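Local coordinates for Low temperature requirement C protein (PDB 1Y9I) that probably acts as a phosphatidylglycerophosphatase, a lipid phosphatase, and binds magnesium and calcium ions at neighbouring sites in an all-helical tetramer, at residues A[25-33]-A[45-56]; A[120-131]-A[142-150]. All coordinates share one frame; numbering follows the deposited sequence.

Interaction 1 of 2, residues A[25-33]-A[45-56]; sequences IDDIAELVL and LDICRQNVEHVL
Ala29 and Arg49 mark the closest backbone approach of two packed helices, 25-33 and 45-56, in this helical bundle. The short helix axes pass 8.2 Å apart, and their N-to-C directions differ by 113°. The packing is knobs-into-holes. Ala29 sits among Leu45, Cys48, Arg49 and Val52, and its small CB lets the helices come close. In return Val52 fits among Ile25, Ile28, Ala29 and Val32. Its CG2 faces Val32 CG2 at 3.8 Å, and the two valines lie side by side, running opposite ways. Ile25, at the start of 25-33, is a knob set against the last turns of 45-56, among Arg49, Val52, Glu53 and Leu56. Ile25 CG2 touches Arg49 CG, the two side chains crossing at about a right angle. Ile25 CD1 meets Leu56 CD1 at 3.4 Å, tight for two methyls. Cys48 SG rests against Leu33 CB and Val32 CG1. Glu53 OE2 lies beside Ile25, while its OE1 makes a salt bridge to Arg15.

A salt bridge covers one side of this apolar seam. The Arg49 chain is extended to CD and then bends at chi3 (-58°), which brings the guanidinium edge to Asp26. Carboxylate and guanidinium planes are only modestly turned. Arg49 NH1 also pairs with Asp46 OD1. Arg49 NE donates to Asp26 OD1 at 3.0 Å on its syn side, tilted 33° out of the carboxylate plane; NH2 adds a weak bond to Asp26 OD2.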
loop_
_atom_site.group_PDB
_atom_site.type_symbol
_atom_site.label_atom_id
_atom_site.label_comp_id
_atom_site.label_asym_id
_atom_site.label_seq_id
_atom_site.Cartn_x
_atom_site.Cartn_y
_atom_site.Cartn_z
ATOM N N ILE A 25 3.201 -26.790 4.448
ATOM C CA ILE A 25 2.079 -26.325 3.638
ATOM C C ILE A 25 0.750 -26.499 4.372
ATOM O O ILE A 25 -0.083 -25.593 4.381
ATOM C CB ILE A 25 2.008 -27.094 2.296
ATOM C CG1 ILE A 25 3.291 -26.866 1.495
ATOM C CG2 ILE A 25 0.784 -26.657 1.503
ATOM C CD1 ILE A 25 3.599 -25.410 1.204
ATOM N N ASP A 26 0.560 -27.665 4.983
ATOM C CA ASP A 26 -0.669 -27.960 5.718
ATOM C C ASP A 26 -0.920 -27.019 6.891
ATOM O O ASP A 26 -2.070 -26.761 7.249
ATOM C CB ASP A 26 -0.653 -29.412 6.210
ATOM C CG ASP A 26 -1.164 -30.386 5.165
ATOM O OD1 ASP A 26 -0.886 -30.176 3.967
ATOM O OD2 ASP A 26 -1.838 -31.367 5.544
ATOM N N ASP A 27 0.147 -26.510 7.497
ATOM C CA ASP A 27 -0.011 -25.589 8.618
ATOM C C ASP A 27 -0.650 -24.298 8.107
ATOM O O ASP A 27 -1.509 -23.706 8.768
ATOM C CB ASP A 27 1.345 -25.284 9.266
ATOM C CG ASP A 27 2.041 -26.534 9.787
ATOM O OD1 ASP A 27 1.369 -27.360 10.445
ATOM O OD2 ASP A 27 3.263 -26.683 9.551
ATOM N N ILE A 28 -0.227 -23.865 6.923
ATOM C CA ILE A 28 -0.774 -22.651 6.340
ATOM C C ILE A 28 -2.194 -22.914 5.845
ATOM O O ILE A 28 -3.077 -22.068 5.990
ATOM C CB ILE A 28 0.084 -22.147 5.159
ATOM C CG1 ILE A 28 1.550 -22.014 5.591
ATOM C CG2 ILE A 28 -0.426 -20.782 4.702
ATOM C CD1 ILE A 28 2.448 -21.391 4.535
ATOM N N ALA A 29 -2.409 -24.094 5.265
ATOM C CA ALA A 29 -3.726 -24.473 4.754
ATOM C C ALA A 29 -4.771 -24.443 5.866
ATOM O O ALA A 29 -5.916 -24.046 5.639
ATOM C CB ALA A 29 -3.667 -25.867 4.128
ATOM N N GLU A 30 -4.374 -24.873 7.063
ATOM C CA GLU A 30 -5.268 -24.877 8.218
ATOM C C GLU A 30 -5.724 -23.457 8.552
ATOM O O GLU A 30 -6.843 -23.247 9.029
ATOM C CB GLU A 30 -4.560 -25.492 9.430
ATOM C CG GLU A 30 -4.443 -27.006 9.377
ATOM C CD GLU A 30 -5.738 -27.705 9.754
ATOM O OE1 GLU A 30 -6.768 -27.460 9.094
ATOM O OE2 GLU A 30 -5.725 -28.502 10.716
ATOM N N LEU A 31 -4.846 -22.489 8.299
ATOM C CA LEU A 31 -5.147 -21.083 8.552
ATOM C C LEU A 31 -6.178 -20.600 7.543
ATOM O O LEU A 31 -7.081 -19.836 7.875
ATOM C CB LEU A 31 -3.874 -20.226 8.429
ATOM C CG LEU A 31 -2.738 -20.447 9.438
ATOM C CD1 LEU A 31 -1.581 -19.465 9.148
ATOM C CD2 LEU A 31 -3.258 -20.235 10.845
ATOM N N VAL A 32 -6.021 -21.027 6.296
ATOM C CA VAL A 32 -6.961 -20.638 5.254
ATOM C C VAL A 32 -8.328 -21.214 5.622
ATOM O O VAL A 32 -9.356 -20.560 5.458
ATOM C CB VAL A 32 -6.529 -21.187 3.882
ATOM C CG1 VAL A 32 -7.589 -20.864 2.834
ATOM C CG2 VAL A 32 -5.181 -20.586 3.483
ATOM N N LEU A 33 -8.334 -22.443 6.127
ATOM C CA LEU A 33 -9.580 -23.096 6.526
ATOM C C LEU A 33 -10.221 -22.272 7.647
ATOM O O LEU A 33 -11.424 -22.010 7.635
ATOM C CB LEU A 33 -9.293 -24.522 7.014
ATOM C CG LEU A 33 -10.498 -25.391 7.390
ATOM C CD1 LEU A 33 -11.372 -25.616 6.166
ATOM C CD2 LEU A 33 -10.012 -26.722 7.947
ATOM N N LEU A 45 -9.811 -29.090 3.877
ATOM C CA LEU A 45 -8.405 -28.716 3.771
ATOM C C LEU A 45 -7.772 -28.774 2.382
ATOM O O LEU A 45 -6.963 -27.914 2.036
ATOM C CB LEU A 45 -7.577 -29.574 4.730
ATOM C CG LEU A 45 -6.157 -29.078 5.010
ATOM C CD1 LEU A 45 -6.230 -27.732 5.721
ATOM C CD2 LEU A 45 -5.411 -30.091 5.865
ATOM N N ASP A 46 -8.138 -29.769 1.582
ATOM C CA ASP A 46 -7.538 -29.917 0.258
ATOM C C ASP A 46 -7.567 -28.677 -0.634
ATOM O O ASP A 46 -6.529 -28.272 -1.160
ATOM C CB ASP A 46 -8.174 -31.086 -0.499
ATOM C CG ASP A 46 -7.416 -31.432 -1.771
ATOM O OD1 ASP A 46 -6.247 -31.864 -1.669
ATOM O OD2 ASP A 46 -7.979 -31.265 -2.872
ATOM N N ILE A 47 -8.740 -28.080 -0.820
ATOM C CA ILE A 47 -8.826 -26.899 -1.670
ATOM C C ILE A 47 -8.049 -25.735 -1.048
ATOM O O ILE A 47 -7.538 -24.876 -1.758
ATOM C CB ILE A 47 -10.300 -26.476 -1.928
ATOM C CG1 ILE A 47 -10.343 -25.293 -2.898
ATOM C CG2 ILE A 47 -10.979 -26.095 -0.631
ATOM C CD1 ILE A 47 -9.792 -25.599 -4.268
ATOM N N CYS A 48 -7.960 -25.712 0.278
ATOM C CA CYS A 48 -7.212 -24.661 0.960
ATOM C C CYS A 48 -5.734 -24.867 0.638
ATOM O O CYS A 48 -5.003 -23.917 0.367
ATOM C CB CYS A 48 -7.449 -24.737 2.472
ATOM S SG CYS A 48 -9.144 -24.309 2.986
ATOM N N ARG A 49 -5.311 -26.128 0.653
ATOM C CA ARG A 49 -3.933 -26.496 0.343
ATOM C C ARG A 49 -3.555 -26.051 -1.073
ATOM O O ARG A 49 -2.474 -25.488 -1.294
ATOM C CB ARG A 49 -3.776 -28.013 0.470
ATOM C CG ARG A 49 -2.384 -28.544 0.186
ATOM C CD ARG A 49 -2.362 -30.065 0.304
ATOM N NE ARG A 49 -2.792 -30.510 1.628
ATOM C CZ ARG A 49 -3.819 -31.326 1.851
ATOM N NH1 ARG A 49 -4.536 -31.798 0.838
ATOM N NH2 ARG A 49 -4.131 -31.669 3.092
ATOM N N GLN A 50 -4.447 -26.302 -2.031
ATOM C CA GLN A 50 -4.208 -25.936 -3.428
ATOM C C GLN A 50 -4.025 -24.430 -3.605
ATOM O O GLN A 50 -3.208 -23.985 -4.407
ATOM C CB GLN A 50 -5.373 -26.395 -4.310
ATOM C CG GLN A 50 -5.524 -27.903 -4.443
ATOM C CD GLN A 50 -6.692 -28.279 -5.335
ATOM O OE1 GLN A 50 -6.783 -27.823 -6.475
ATOM N NE2 GLN A 50 -7.593 -29.109 -4.820
ATOM N N ASN A 51 -4.805 -23.645 -2.873
ATOM C CA ASN A 51 -4.692 -22.198 -2.981
ATOM C C ASN A 51 -3.382 -21.712 -2.365
ATOM O O ASN A 51 -2.797 -20.738 -2.841
ATOM C CB ASN A 51 -5.899 -21.519 -2.326
ATOM C CG ASN A 51 -7.103 -21.443 -3.264
ATOM O OD1 ASN A 51 -7.162 -20.586 -4.150
ATOM N ND2 ASN A 51 -8.061 -22.351 -3.079
ATOM N N VAL A 52 -2.920 -22.389 -1.316
ATOM C CA VAL A 52 -1.653 -22.015 -0.688
ATOM C C VAL A 52 -0.544 -22.269 -1.707
ATOM O O VAL A 52 0.345 -21.436 -1.895
ATOM C CB VAL A 52 -1.379 -22.846 0.591
ATOM C CG1 VAL A 52 0.057 -22.616 1.073
ATOM C CG2 VAL A 52 -2.361 -22.453 1.694
ATOM N N GLU A 53 -0.611 -23.418 -2.377
ATOM C CA GLU A 53 0.379 -23.774 -3.388
ATOM C C GLU A 53 0.441 -22.713 -4.480
ATOM O O GLU A 53 1.528 -22.326 -4.914
ATOM C CB GLU A 53 0.053 -25.138 -4.011
ATOM C CG GLU A 53 0.256 -26.331 -3.079
ATOM C CD GLU A 53 1.723 -26.602 -2.771
ATOM O OE1 GLU A 53 2.590 -25.895 -3.327
ATOM O OE2 GLU A 53 2.007 -27.523 -1.974
ATOM N N HIS A 54 -0.721 -22.242 -4.925
ATOM C CA HIS A 54 -0.777 -21.218 -5.963
ATOM C C HIS A 54 -0.114 -19.915 -5.533
ATOM O O HIS A 54 0.544 -19.252 -6.337
ATOM C CB HIS A 54 -2.222 -20.935 -6.373
ATOM C CG HIS A 54 -2.765 -21.898 -7.383
ATOM N ND1 HIS A 54 -3.759 -22.804 -7.088
ATOM C CD2 HIS A 54 -2.463 -22.083 -8.690
ATOM C CE1 HIS A 54 -4.049 -23.505 -8.170
ATOM N NE2 HIS A 54 -3.276 -23.088 -9.156
ATOM N N VAL A 55 -0.292 -19.543 -4.271
ATOM C CA VAL A 55 0.313 -18.320 -3.760
ATOM C C VAL A 55 1.843 -18.441 -3.756
ATOM O O VAL A 55 2.553 -17.523 -4.176
ATOM C CB VAL A 55 -0.193 -18.013 -2.325
ATOM C CG1 VAL A 55 0.574 -16.841 -1.728
ATOM C CG2 VAL A 55 -1.685 -17.681 -2.365
ATOM N N LEU A 56 2.344 -19.583 -3.297
ATOM C CA LEU A 56 3.784 -19.798 -3.235
ATOM C C LEU A 56 4.463 -19.847 -4.605
ATOM O O LEU A 56 5.687 -19.772 -4.689
ATOM C CB LEU A 56 4.095 -21.070 -2.442
ATOM C CG LEU A 56 3.739 -20.999 -0.951
ATOM C CD1 LEU A 56 4.036 -22.329 -0.283
ATOM C CD2 LEU A 56 4.536 -19.886 -0.284
#

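Interaction 2 of 2, residues A[120-131]-A[142-150]; sequences IDKVKPGILAKL and FLDDIVGAI. With MG (magnesium ion), chain F.
The carboxylates of Asp121 and Asp145, in segments 120-131 and 142-150, approach through their OD1 atoms, 4.1 Å apart, with planes 25° apart. Asp145 uses OD2 to bind the magnesium ion at 2.1 Å. Asp144 binds the same ion through OD1 at 2.5 Å. Its CG stands between the backbone N and the carbonyl carbon (chi1 49°), and OD1 goes to the metal while OD2 meets water. Water 4, itself on the metal, donates to this OD2, and water 3, which accepts from Lys124 NZ, probably donates to it as well. Water 1 joins Asp121 OD1 to the backbone O of Asp144. Lys124 NZ also donates to Asp121 O, in the carbonyl plane, and forms a long salt bridge, 3.5 Å, to Asp121 OD1. Asp121 OD2 is hydrogen-bonded to Thr115 OG1 of the second subunit.

Away from the metal and its waters the contact is apolar. Leu128 CD2 meets Val147 CG1 at 3.7 Å, the two side chains passing alongside and pointing in opposite senses. Leu131 splits its methyls: CD1 reaches Val147 CG2 at 3.9 Å, and CD2 crosses to Leu143 CD2 at 3.9 Å. Ile120 CG2 lies against Gly148 CA, where the helix has no side chain. Asp98 and Thr141 complete the protein ligands of the magnesium, one half of the binuclear metal site of this PgpA-family protein.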
loop_
_atom_site.group_PDB
_atom_site.type_symbol
_atom_site.label_atom_id
_atom_site.label_comp_id
_atom_site.label_asym_id
_atom_site.label_seq_id
_atom_site.Cartn_x
_atom_site.Cartn_y
_atom_site.Cartn_z
ATOM N N ILE A 120 -5.984 -12.456 11.476
ATOM C CA ILE A 120 -5.256 -13.665 11.824
ATOM C C ILE A 120 -3.998 -13.350 12.625
ATOM O O ILE A 120 -3.572 -14.146 13.463
ATOM C CB ILE A 120 -4.917 -14.499 10.561
ATOM C CG1 ILE A 120 -4.705 -15.963 10.969
ATOM C CG2 ILE A 120 -3.678 -13.938 9.862
ATOM C CD1 ILE A 120 -4.755 -16.947 9.819
ATOM N N ASP A 121 -3.410 -12.184 12.381
ATOM C CA ASP A 121 -2.215 -11.785 13.118
ATOM C C ASP A 121 -2.541 -11.569 14.601
ATOM O O ASP A 121 -1.694 -11.779 15.470
ATOM C CB ASP A 121 -1.637 -10.496 12.541
ATOM C CG ASP A 121 -0.364 -10.073 13.245
ATOM O OD1 ASP A 121 0.631 -10.816 13.156
ATOM O OD2 ASP A 121 -0.363 -9.005 13.893
ATOM N N LYS A 122 -3.766 -11.144 14.889
ATOM C CA LYS A 122 -4.170 -10.912 16.274
ATOM C C LYS A 122 -4.547 -12.196 16.993
ATOM O O LYS A 122 -4.150 -12.415 18.135
ATOM C CB LYS A 122 -5.351 -9.943 16.340
ATOM C CG LYS A 122 -4.965 -8.479 16.385
ATOM C CD LYS A 122 -4.089 -8.173 17.591
ATOM C CE LYS A 122 -3.739 -6.694 17.667
ATOM N NZ LYS A 122 -2.781 -6.404 18.775
ATOM N N VAL A 123 -5.315 -13.043 16.316
ATOM C CA VAL A 123 -5.780 -14.305 16.881
ATOM C C VAL A 123 -4.694 -15.369 16.965
ATOM O O VAL A 123 -4.697 -16.201 17.873
ATOM C CB VAL A 123 -6.966 -14.852 16.056
ATOM C CG1 VAL A 123 -7.389 -16.219 16.577
ATOM C CG2 VAL A 123 -8.117 -13.870 16.118
ATOM N N LYS A 124 -3.775 -15.343 16.009
ATOM C CA LYS A 124 -2.668 -16.286 15.967
ATOM C C LYS A 124 -3.052 -17.744 16.210
ATOM O O LYS A 124 -2.540 -18.388 17.130
ATOM C CB LYS A 124 -1.594 -15.867 16.974
ATOM C CG LYS A 124 -1.105 -14.446 16.773
ATOM C CD LYS A 124 -0.044 -14.059 17.789
ATOM C CE LYS A 124 0.421 -12.631 17.563
ATOM N NZ LYS A 124 0.992 -12.450 16.200
ATOM N N PRO A 125 -3.948 -18.292 15.378
ATOM C CA PRO A 125 -4.337 -19.688 15.577
ATOM C C PRO A 125 -3.290 -20.652 15.016
ATOM O O PRO A 125 -2.386 -20.251 14.279
ATOM C CB PRO A 125 -5.656 -19.775 14.825
ATOM C CG PRO A 125 -5.392 -18.891 13.638
ATOM C CD PRO A 125 -4.721 -17.681 14.279
ATOM N N GLY A 126 -3.416 -21.926 15.373
ATOM C CA GLY A 126 -2.496 -22.935 14.876
ATOM C C GLY A 126 -1.011 -22.617 14.896
ATOM O O GLY A 126 -0.466 -22.195 15.917
ATOM N N ILE A 127 -0.361 -22.826 13.753
ATOM C CA ILE A 127 1.075 -22.599 13.610
ATOM C C ILE A 127 1.525 -21.200 14.027
ATOM O O ILE A 127 2.655 -21.018 14.473
ATOM C CB ILE A 127 1.532 -22.869 12.153
ATOM C CG1 ILE A 127 3.059 -22.804 12.051
ATOM C CG2 ILE A 127 0.905 -21.854 11.208
ATOM C CD1 ILE A 127 3.773 -23.897 12.808
ATOM N N LEU A 128 0.650 -20.208 13.891
ATOM C CA LEU A 128 1.025 -18.851 14.274
ATOM C C LEU A 128 1.323 -18.752 15.767
ATOM O O LEU A 128 2.095 -17.897 16.198
ATOM C CB LEU A 128 -0.067 -17.852 13.877
ATOM C CG LEU A 128 -0.256 -17.716 12.358
ATOM C CD1 LEU A 128 -1.354 -16.707 12.061
ATOM C CD2 LEU A 128 1.056 -17.279 11.711
ATOM N N ALA A 129 0.717 -19.632 16.558
ATOM C CA ALA A 129 0.960 -19.626 17.996
ATOM C C ALA A 129 2.378 -20.130 18.272
ATOM O O ALA A 129 3.064 -19.634 19.166
ATOM C CB ALA A 129 -0.063 -20.505 18.709
ATOM N N LYS A 130 2.819 -21.110 17.490
ATOM C CA LYS A 130 4.153 -21.680 17.655
ATOM C C LYS A 130 5.258 -20.705 17.244
ATOM O O LYS A 130 6.388 -20.796 17.722
ATOM C CB LYS A 130 4.269 -22.977 16.848
ATOM C CG LYS A 130 3.245 -24.035 17.240
ATOM C CD LYS A 130 3.408 -25.320 16.431
ATOM C CE LYS A 130 4.707 -26.044 16.759
ATOM N NZ LYS A 130 4.887 -27.276 15.936
ATOM N N LEU A 131 4.929 -19.772 16.358
ATOM C CA LEU A 131 5.900 -18.785 15.899
ATOM C C LEU A 131 5.914 -17.569 16.823
ATOM O O LEU A 131 6.750 -16.676 16.673
ATOM C CB LEU A 131 5.554 -18.329 14.477
ATOM C CG LEU A 131 5.666 -19.360 13.354
ATOM C CD1 LEU A 131 5.167 -18.758 12.047
ATOM C CD2 LEU A 131 7.110 -19.808 13.219
ATOM N N PHE A 142 9.699 -11.676 11.159
ATOM C CA PHE A 142 9.210 -11.559 9.786
ATOM C C PHE A 142 8.366 -12.751 9.357
ATOM O O PHE A 142 7.387 -12.599 8.623
ATOM C CB PHE A 142 10.383 -11.408 8.826
ATOM C CG PHE A 142 10.977 -10.045 8.826
ATOM C CD1 PHE A 142 10.518 -9.077 7.939
ATOM C CD2 PHE A 142 11.963 -9.703 9.749
ATOM C CE1 PHE A 142 11.028 -7.783 7.973
ATOM C CE2 PHE A 142 12.479 -8.407 9.792
ATOM C CZ PHE A 142 12.009 -7.449 8.902
ATOM N N LEU A 143 8.738 -13.938 9.818
ATOM C CA LEU A 143 8.012 -15.139 9.437
ATOM C C LEU A 143 6.556 -15.187 9.896
ATOM O O LEU A 143 5.705 -15.721 9.170
ATOM C CB LEU A 143 8.750 -16.387 9.929
ATOM C CG LEU A 143 8.112 -17.714 9.490
ATOM C CD1 LEU A 143 7.958 -17.740 7.977
ATOM C CD2 LEU A 143 8.974 -18.878 9.956
ATOM N N ASP A 144 6.247 -14.658 11.080
ATOM C CA ASP A 144 4.851 -14.699 11.512
ATOM C C ASP A 144 3.951 -13.925 10.546
ATOM O O ASP A 144 2.867 -14.402 10.194
ATOM C CB ASP A 144 4.663 -14.196 12.959
ATOM C CG ASP A 144 5.350 -12.875 13.238
ATOM O OD1 ASP A 144 5.613 -12.101 12.294
ATOM O OD2 ASP A 144 5.611 -12.603 14.431
ATOM N N ASP A 145 4.404 -12.751 10.105
ATOM C CA ASP A 145 3.641 -11.936 9.155
ATOM C C ASP A 145 3.555 -12.646 7.811
ATOM O O ASP A 145 2.513 -12.634 7.151
ATOM C CB ASP A 145 4.319 -10.584 8.923
ATOM C CG ASP A 145 4.469 -9.781 10.184
ATOM O OD1 ASP A 145 3.460 -9.236 10.668
ATOM O OD2 ASP A 145 5.607 -9.699 10.690
ATOM N N ILE A 146 4.665 -13.251 7.397
ATOM C CA ILE A 146 4.715 -13.958 6.124
ATOM C C ILE A 146 3.679 -15.085 6.061
ATOM O O ILE A 146 2.944 -15.215 5.081
ATOM C CB ILE A 146 6.134 -14.538 5.875
ATOM C CG1 ILE A 146 7.101 -13.399 5.522
ATOM C CG2 ILE A 146 6.091 -15.588 4.781
ATOM C CD1 ILE A 146 8.573 -13.820 5.449
ATOM N N VAL A 147 3.622 -15.890 7.115
ATOM C CA VAL A 147 2.685 -17.003 7.173
ATOM C C VAL A 147 1.247 -16.497 7.191
ATOM O O VAL A 147 0.395 -17.004 6.464
ATOM C CB VAL A 147 2.974 -17.879 8.410
ATOM C CG1 VAL A 147 1.920 -18.976 8.556
ATOM C CG2 VAL A 147 4.356 -18.488 8.270
ATOM N N GLY A 148 0.978 -15.489 8.012
ATOM C CA GLY A 148 -0.364 -14.937 8.064
ATOM C C GLY A 148 -0.766 -14.360 6.714
ATOM O O GLY A 148 -1.914 -14.504 6.282
ATOM N N ALA A 149 0.180 -13.713 6.040
ATOM C CA ALA A 149 -0.089 -13.105 4.738
ATOM C C ALA A 149 -0.336 -14.145 3.645
ATOM O O ALA A 149 -1.187 -13.952 2.775
ATOM C CB ALA A 149 1.063 -12.198 4.339
ATOM N N ILE A 150 0.420 -15.235 3.672
ATOM C CA ILE A 150 0.226 -16.287 2.677
ATOM C C ILE A 150 -1.179 -16.869 2.866
ATOM O O ILE A 150 -1.877 -17.147 1.896
ATOM C CB ILE A 150 1.281 -17.410 2.824
ATOM C CG1 ILE A 150 2.651 -16.900 2.363
ATOM C CG2 ILE A 150 0.885 -18.624 1.974
ATOM C CD1 ILE A 150 3.818 -17.807 2.730
HETATM MG MG MG F . 6.239 -9.733 12.741
HETATM O O HOH W 1 0.398 -13.513 11.350
HETATM O O HOH W 2 2.760 -10.600 14.613
HETATM O O HOH W 3 3.612 -13.133 16.617
HETATM O O HOH W 4 6.415 -10.216 14.649
HETATM O O HOH W 5 4.240 -9.228 13.003
#

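In the fold
Interactions 1 and 2 follow one another along the chain, and their centres are 14 Å apart. They meet through helix 25-36. Leu31 carries most of the join: its CD1 lies 3.6 Å from Val147 CG1, and its CB 3.7 Å from Ile120 CD1. Ile28 CG2 also packs on Ile150 CG2 at 3.7 Å, so Ile28 touches both Val52 and helix 143-160. The magnesium ion belongs to interaction 2, whose centre is about 6 Å from the centre of the chain. A calcium ion lies about 5 Å from the side chain of Asp145. Interaction 1 supplies no ligand to either metal ion; its helix 25-36 packs against the metal-bearing helix 143-160.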